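Local atomic coordinates of ATP-dependent helicase FUN30 (Saccharomyces cerevisiae S288c, PDB entry 5GN1), a protein that uses ATP hydrolysis to remodel nucleosomes, supporting DNA end resection at double-strand breaks and heterochromatin organization, and is represented here by the C-terminal part of its ATPase domain. Residues S93-Q96 with S97-S100; Y174-H177 with N178-M182; T236-N239 with D240-L243. All blocks are in the same frame, centred on the assembly; numbering follows the deposited sequence.

Contact 1 of 3, residues S93-Q96 with S97-S100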
loop_
_atom_site.group_PDB
_atom_site.type_symbol
_atom_site.label_atom_id
_atom_site.label_comp_id
_atom_site.label_asym_id
_atom_site.label_seq_id
_atom_site.Cartn_x
_atom_site.Cartn_y
_atom_site.Cartn_z
ATOM N N SER A 93 15.104 -1.980 23.134
ATOM C CA SER A 93 15.934 -2.528 22.066
ATOM C C SER A 93 15.361 -2.206 20.689
ATOM O O SER A 93 16.112 -2.092 19.712
ATOM C CB SER A 93 16.078 -4.036 22.251
ATOM O OG SER A 93 14.842 -4.608 22.643
ATOM N N LYS A 94 14.036 -2.035 20.599
ATOM C CA LYS A 94 13.404 -1.665 19.339
ATOM C C LYS A 94 13.987 -0.376 18.776
ATOM O O LYS A 94 14.110 -0.233 17.552
ATOM C CB LYS A 94 11.893 -1.530 19.544
ATOM C CG LYS A 94 11.125 -0.980 18.358
ATOM C CD LYS A 94 11.145 -1.936 17.171
ATOM C CE LYS A 94 10.543 -1.271 15.941
ATOM N NZ LYS A 94 10.343 -2.233 14.825
ATOM N N LEU A 95 14.377 0.558 19.645
ATOM C CA LEU A 95 14.809 1.873 19.183
ATOM C C LEU A 95 16.129 1.837 18.425
ATOM O O LEU A 95 16.441 2.803 17.717
ATOM C CB LEU A 95 14.940 2.848 20.357
ATOM C CG LEU A 95 13.646 3.318 21.034
ATOM C CD1 LEU A 95 13.959 4.286 22.170
ATOM C CD2 LEU A 95 12.718 3.968 20.030
ATOM N N GLN A 96 16.909 0.763 18.559
ATOM C CA GLN A 96 18.219 0.739 17.906
ATOM C C GLN A 96 18.087 0.700 16.389
ATOM O O GLN A 96 18.946 1.235 15.677
ATOM C CB GLN A 96 19.035 -0.456 18.388
ATOM C CG GLN A 96 20.437 -0.535 17.785
ATOM C CD GLN A 96 21.253 -1.673 18.363
ATOM O OE1 GLN A 96 20.722 -2.537 19.071
ATOM N NE2 GLN A 96 22.553 -1.685 18.065
ATOM N N SER A 97 17.023 0.090 15.880
ATOM C CA SER A 97 16.797 0.015 14.447
ATOM C C SER A 97 15.719 0.989 13.974
ATOM O O SER A 97 15.338 0.950 12.800
ATOM C CB SER A 97 16.446 -1.424 14.055
ATOM O OG SER A 97 15.328 -1.921 14.786
ATOM N N SER A 98 15.256 1.883 14.849
ATOM C CA SER A 98 14.205 2.848 14.539
ATOM C C SER A 98 14.790 4.188 14.118
ATOM O O SER A 98 15.711 4.708 14.754
ATOM C CB SER A 98 13.276 3.067 15.739
ATOM O OG SER A 98 12.638 1.858 16.125
ATOM N N SER A 99 14.227 4.758 13.056
ATOM C CA SER A 99 14.604 6.075 12.575
ATOM C C SER A 99 13.331 6.817 12.200
ATOM O O SER A 99 12.256 6.224 12.085
ATOM C CB SER A 99 15.539 6.004 11.358
ATOM O OG SER A 99 14.860 5.446 10.242
ATOM N N SER A 100 13.463 8.124 11.982
ATOM C CA SER A 100 12.316 8.889 11.512
ATOM C C SER A 100 11.801 8.331 10.188
ATOM O O SER A 100 10.589 8.305 9.948
ATOM C CB SER A 100 12.690 10.361 11.368
ATOM O OG SER A 100 13.611 10.542 10.310
HETATM O O HOH W 1 17.848 4.710 16.205
#

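Contact 2 of 3, residues Y174-H177 with N178-M182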
loop_
_atom_site.group_PDB
_atom_site.type_symbol
_atom_site.label_atom_id
_atom_site.label_comp_id
_atom_site.label_asym_id
_atom_site.label_seq_id
_atom_site.Cartn_x
_atom_site.Cartn_y
_atom_site.Cartn_z
ATOM N N TYR A 174 -2.840 -22.584 7.418
ATOM C CA TYR A 174 -2.544 -21.275 7.976
ATOM C C TYR A 174 -2.973 -20.123 7.069
ATOM O O TYR A 174 -2.886 -18.966 7.495
ATOM C CB TYR A 174 -1.045 -21.159 8.285
ATOM C CG TYR A 174 -0.559 -22.193 9.272
ATOM C CD1 TYR A 174 -0.699 -21.995 10.644
ATOM C CD2 TYR A 174 0.042 -23.369 8.836
ATOM C CE1 TYR A 174 -0.255 -22.942 11.555
ATOM C CE2 TYR A 174 0.485 -24.320 9.734
ATOM C CZ TYR A 174 0.334 -24.103 11.092
ATOM O OH TYR A 174 0.777 -25.047 11.988
ATOM N N GLN A 175 -3.428 -20.408 5.846
ATOM C CA GLN A 175 -3.920 -19.369 4.947
ATOM C C GLN A 175 -5.019 -18.543 5.606
ATOM O O GLN A 175 -5.793 -19.036 6.429
ATOM C CB GLN A 175 -4.489 -19.977 3.672
ATOM C CG GLN A 175 -3.515 -20.691 2.792
ATOM C CD GLN A 175 -4.169 -21.168 1.511
ATOM O OE1 GLN A 175 -5.359 -20.919 1.274
ATOM N NE2 GLN A 175 -3.395 -21.841 0.668
ATOM N N LEU A 176 -5.093 -17.275 5.224
ATOM C CA LEU A 176 -6.239 -16.460 5.601
ATOM C C LEU A 176 -7.454 -16.873 4.778
ATOM O O LEU A 176 -7.359 -17.067 3.563
ATOM C CB LEU A 176 -5.925 -14.981 5.392
ATOM C CG LEU A 176 -4.670 -14.462 6.096
ATOM C CD1 LEU A 176 -4.421 -12.999 5.737
ATOM C CD2 LEU A 176 -4.775 -14.639 7.616
ATOM N N HIS A 177 -8.610 -17.022 5.443
ATOM C CA HIS A 177 -9.818 -17.405 4.720
ATOM C C HIS A 177 -11.059 -16.786 5.340
ATOM O O HIS A 177 -12.154 -17.347 5.231
ATOM C CB HIS A 177 -9.958 -18.936 4.645
ATOM C CG HIS A 177 -10.045 -19.603 5.981
ATOM N ND1 HIS A 177 -8.939 -20.085 6.646
ATOM C CD2 HIS A 177 -11.107 -19.862 6.780
ATOM C CE1 HIS A 177 -9.315 -20.618 7.795
ATOM N NE2 HIS A 177 -10.626 -20.491 7.904
ATOM N N ASN A 178 -10.915 -15.621 5.961
ATOM C CA ASN A 178 -12.036 -14.917 6.544
ATOM C C ASN A 178 -12.106 -13.484 6.030
ATOM O O ASN A 178 -12.474 -12.568 6.762
ATOM C CB ASN A 178 -11.949 -14.938 8.065
ATOM C CG ASN A 178 -13.299 -15.012 8.709
ATOM O OD1 ASN A 178 -13.831 -16.102 8.915
ATOM N ND2 ASN A 178 -13.879 -13.856 9.020
ATOM N N ASP A 179 -11.749 -13.265 4.759
ATOM C CA ASP A 179 -11.893 -11.951 4.126
ATOM C C ASP A 179 -11.138 -10.858 4.881
ATOM O O ASP A 179 -11.562 -9.699 4.901
ATOM C CB ASP A 179 -13.368 -11.567 3.982
ATOM C CG ASP A 179 -14.028 -12.235 2.805
ATOM O OD1 ASP A 179 -13.382 -13.079 2.161
ATOM O OD2 ASP A 179 -15.198 -11.913 2.524
ATOM N N GLU A 180 -9.998 -11.208 5.487
ATOM C CA GLU A 180 -9.238 -10.225 6.252
ATOM C C GLU A 180 -8.714 -9.096 5.366
ATOM O O GLU A 180 -8.486 -7.983 5.851
ATOM C CB GLU A 180 -8.075 -10.914 6.980
ATOM C CG GLU A 180 -8.482 -11.844 8.130
ATOM C CD GLU A 180 -8.731 -13.287 7.702
ATOM O OE1 GLU A 180 -9.002 -13.547 6.504
ATOM O OE2 GLU A 180 -8.645 -14.175 8.581
ATOM N N TRP A 181 -8.516 -9.360 4.074
ATOM C CA TRP A 181 -8.073 -8.322 3.148
ATOM C C TRP A 181 -9.122 -7.237 2.931
ATOM O O TRP A 181 -8.769 -6.151 2.459
ATOM C CB TRP A 181 -7.683 -8.946 1.811
ATOM C CG TRP A 181 -8.685 -9.930 1.287
ATOM C CD1 TRP A 181 -9.718 -9.676 0.421
ATOM C CD2 TRP A 181 -8.741 -11.333 1.580
ATOM N NE1 TRP A 181 -10.412 -10.838 0.157
ATOM C CE2 TRP A 181 -9.841 -11.866 0.867
ATOM C CE3 TRP A 181 -7.979 -12.186 2.392
ATOM C CZ2 TRP A 181 -10.192 -13.231 0.933
ATOM C CZ3 TRP A 181 -8.327 -13.535 2.462
ATOM C CH2 TRP A 181 -9.426 -14.045 1.730
ATOM N N MET A 182 -10.395 -7.497 3.260
ATOM C CA MET A 182 -11.424 -6.461 3.192
ATOM C C MET A 182 -11.414 -5.529 4.397
ATOM O O MET A 182 -12.029 -4.461 4.325
ATOM C CB MET A 182 -12.829 -7.079 3.076
ATOM C CG MET A 182 -12.969 -8.114 1.991
ATOM S SD MET A 182 -12.617 -7.395 0.380
ATOM C CE MET A 182 -14.082 -6.395 0.107
HETATM O O HOH W 2 -8.836 -16.913 8.219
#

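Contact 3 of 3, residues T236-N239 with D240-L243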
loop_
_atom_site.group_PDB
_atom_site.type_symbol
_atom_site.label_atom_id
_atom_site.label_comp_id
_atom_site.label_asym_id
_atom_site.label_seq_id
_atom_site.Cartn_x
_atom_site.Cartn_y
_atom_site.Cartn_z
ATOM N N THR A 236 6.406 -5.240 -14.507
ATOM C CA THR A 236 5.907 -5.675 -15.809
ATOM C C THR A 236 6.974 -5.483 -16.879
ATOM O O THR A 236 7.504 -4.378 -17.049
ATOM C CB THR A 236 4.653 -4.870 -16.179
ATOM O OG1 THR A 236 3.677 -5.004 -15.147
ATOM C CG2 THR A 236 4.048 -5.372 -17.482
ATOM N N GLN A 237 7.287 -6.562 -17.599
ATOM C CA GLN A 237 8.169 -6.477 -18.760
ATOM C C GLN A 237 7.647 -5.436 -19.740
ATOM O O GLN A 237 6.449 -5.401 -20.036
ATOM C CB GLN A 237 8.268 -7.842 -19.449
ATOM C CG GLN A 237 8.860 -8.938 -18.587
ATOM C CD GLN A 237 10.233 -8.568 -18.066
ATOM O OE1 GLN A 237 10.436 -8.436 -16.861
ATOM N NE2 GLN A 237 11.174 -8.365 -18.976
ATOM N N VAL A 238 8.555 -4.577 -20.225
ATOM C CA VAL A 238 8.165 -3.458 -21.084
ATOM C C VAL A 238 7.364 -3.945 -22.283
ATOM O O VAL A 238 6.344 -3.345 -22.645
ATOM C CB VAL A 238 9.400 -2.654 -21.536
ATOM C CG1 VAL A 238 9.009 -1.627 -22.598
ATOM C CG2 VAL A 238 10.038 -1.950 -20.355
ATOM N N ASN A 239 7.804 -5.040 -22.915
ATOM C CA ASN A 239 7.073 -5.543 -24.076
ATOM C C ASN A 239 5.677 -6.021 -23.682
ATOM O O ASN A 239 4.706 -5.784 -24.417
ATOM C CB ASN A 239 7.859 -6.665 -24.770
ATOM C CG ASN A 239 8.887 -6.136 -25.779
ATOM O OD1 ASN A 239 8.818 -4.984 -26.228
ATOM N ND2 ASN A 239 9.842 -6.989 -26.146
ATOM N N ASP A 240 5.546 -6.643 -22.502
ATOM C CA ASP A 240 4.264 -7.187 -22.046
ATOM C C ASP A 240 3.222 -6.118 -21.720
ATOM O O ASP A 240 2.062 -6.471 -21.474
ATOM C CB ASP A 240 4.448 -8.058 -20.798
ATOM C CG ASP A 240 5.281 -9.287 -21.056
ATOM O OD1 ASP A 240 5.621 -9.545 -22.234
ATOM O OD2 ASP A 240 5.595 -9.996 -20.075
ATOM N N ARG A 241 3.600 -4.842 -21.679
ATOM C CA ARG A 241 2.636 -3.803 -21.342
ATOM C C ARG A 241 1.491 -3.748 -22.347
ATOM O O ARG A 241 0.333 -3.545 -21.962
ATOM C CB ARG A 241 3.333 -2.452 -21.258
ATOM C CG ARG A 241 4.305 -2.379 -20.103
ATOM C CD ARG A 241 5.040 -1.091 -20.132
ATOM N NE ARG A 241 5.986 -0.989 -19.034
ATOM C CZ ARG A 241 6.893 -0.026 -18.946
ATOM N NH1 ARG A 241 6.964 0.897 -19.899
ATOM N NH2 ARG A 241 7.738 0.003 -17.922
ATOM N N GLN A 242 1.793 -3.948 -23.635
ATOM C CA GLN A 242 0.802 -3.718 -24.677
ATOM C C GLN A 242 -0.355 -4.702 -24.579
ATOM O O GLN A 242 -1.516 -4.313 -24.711
ATOM C CB GLN A 242 1.462 -3.798 -26.052
ATOM C CG GLN A 242 0.508 -3.417 -27.167
ATOM C CD GLN A 242 -0.027 -2.012 -26.974
ATOM O OE1 GLN A 242 -1.217 -1.819 -26.710
ATOM N NE2 GLN A 242 0.851 -1.021 -27.092
ATOM N N LEU A 243 -0.065 -5.986 -24.370
ATOM C CA LEU A 243 -1.147 -6.963 -24.265
ATOM C C LEU A 243 -2.126 -6.589 -23.157
ATOM O O LEU A 243 -3.344 -6.740 -23.317
ATOM C CB LEU A 243 -0.591 -8.368 -24.014
ATOM C CG LEU A 243 -1.613 -9.518 -23.939
ATOM C CD1 LEU A 243 -1.903 -10.125 -25.322
ATOM C CD2 LEU A 243 -1.158 -10.602 -22.962
HETATM O O HOH W 3 6.786 -2.010 -16.441
HETATM O O HOH W 4 5.829 -8.916 -17.320
HETATM O O HOH W 5 2.276 -7.551 -24.943
#

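Contact 1 of 3, residues S93-Q96 with S97-S100
Ser98 turns its hydroxyl back onto the carbonyl of Lys94, a side-chain-to-backbone bond in the tight link that joins helix 89-94 to helix 100-110 in the SNF2-related part of the ATPase chain. Ser98 OG donates to Lys94 O over 2.9 Å, and the geometry shows an approach from above the peptide: the C=O...donor angle is 121°, with OG lying 50° out of the carbonyl plane. What puts OG there is the first torsion of Ser98 (chi1 -60°), which sets the hydroxyl opposite its own carbonyl carbon and beside its backbone N. The Lys94 side chain flanks the same hydroxyl. Its CG is anti to the backbone N, and a bend at its second torsion brings CE alongside, 3.8 Å from Ser98 OG. Two further donors reach Lys94 O weakly: Ser97 N at 3.4 Å and Ser97 OG at 3.5 Å. Three donors therefore gather round one carbonyl, of which the Ser98 hydroxyl has the shortest bond. Leu95 CD2 also comes within 4.4 Å of Ser98 CB, while Leu95 itself packs on His76 and Met79 of helix 60-82. Without the hydroxyl, as with an alanine here, Lys94 O would probably keep just the two weak Ser97 donors within this turn. Beyond the turn, Ser99 occupies the N-cap position of the following helix. Ser98 N also bonds weakly and directly to Leu95 O; water 1 then bridges Leu95 O and Ser98 O, donating to both and lying 2.6 Å from Ser98 O.

Contact 2 of 3, residues Y174-H177 with N178-M182
Leu176 meets two side chains of the residues that follow, the carboxylate of Glu180 and the indole of Trp181, where the loop after helix 168-171 turns into the short 3-10 segment 180-182. The closely packed part lies round Leu176. Its CB is 3.6 Å from Glu180 OE1, and its CD2 is nearest to the other carboxylate oxygen, so the leucine spans both oxygens as the two side chains cross. On the ring side the contact is edge-on: Leu176 O lies in the indole plane, 3.8 Å from Trp181 CZ3, and that same ring carbon is 4.1 Å from Leu176 CB. The first torsion of Trp181 (chi1 47°) holds the ring between its backbone N and carbonyl carbon, while one indole face is covered near its rim by Asp179 CA.

The looser side, round His177 and Asn178, is more exposed and relies on polar links. Glu180 folds back at its second torsion (chi2 90°) and takes the amide of Asn178 on OE1 (Asn178 N to Glu180 OE1, 2.9 Å), on the syn side but 33° out of the carboxylate plane. Its OE2 accepts from water 2, which in turn accepts from His177 N at 2.8 Å; the carboxylate thus holds two successive backbone amides, one directly and one through solvent. Water 2 also sits over the centre of the imidazole, 3.5 Å above its plane. The ring has a weak bond of its own, His177 ND1 to Gln175 O.

The loop and its 3-10 turn lead into helix 185-200 of the RecA-like helicase C-terminal region. Trp181 joins them to helix 212-224 there, packing on Met220 and Val221 and bonding through NE1 to Thr224 OG1, while Gln175 touches helix 157-166.

Contact 3 of 3, residues T236-N239 with D240-L243
The aliphatic chain of Arg241 packs on Thr236, and Val238 lies over a face of its guanidinium; these are the van der Waals contacts. The chain is extended from CG to NE, and its CG is 4.0 Å from Thr236 CG2. Further out, Val238 CG2 sits 3.8 Å above the guanidinium plane and displaced toward the rim, with Arg241 CZ at 3.9 Å from that methyl carbon. The charged end also makes a cation-pi contact with Phe266.

A direct backbone bond closes the turn: Arg241 N donates to Val238 O over 3.3 Å at an N-H...O angle of 159°. With Asn239 and Asp240 both in the helical region, residues 238 to 241 form a type I beta turn, by which the loop after strand 229-232 leads into helix 241-250 of the Helicase C-terminal domain, the second RecA-like half of an SNF2 ATPase motor.

Water-mediated links are three. Water 3 lies in the guanidinium plane, accepts from Arg241 NH2 at 2.7 Å and donates to Thr236 O. Water 4 accepts from Gln237 N and donates to Asp240 OD2 at 3.0 Å; beside it the Gln237 and Asp240 side chains run the same way, with Gln237 CB 3.5 Å from Asp240 OD2 and their amide and carboxylate planes 72° apart. Water 5 carries the pattern into the helix, accepting from Leu243 N at 2.9 Å and donating to Asn239 O.

In the fold
All three are local contacts at or near helix ends, and they stand well apart, with centres 31 to 40 Å from one another and no touch between them. Contacts 1 and 3 are surface contacts, on opposite sides of the chain's centre; contact 2 is partly buried, with Leu176 and Trp181 inside. No two hold the same helices or strands: contact 1 joins two helices, contact 3 leads from edge strand 229-232 of the parallel sheet into a helix, and contact 2 spans a loop between helices. Their chemistry differs: a hydroxyl on a carbonyl in contact 1, a carboxylate accepting from one backbone amide and reaching a second through water in contact 2, and water bridges around an arginine in contact 3.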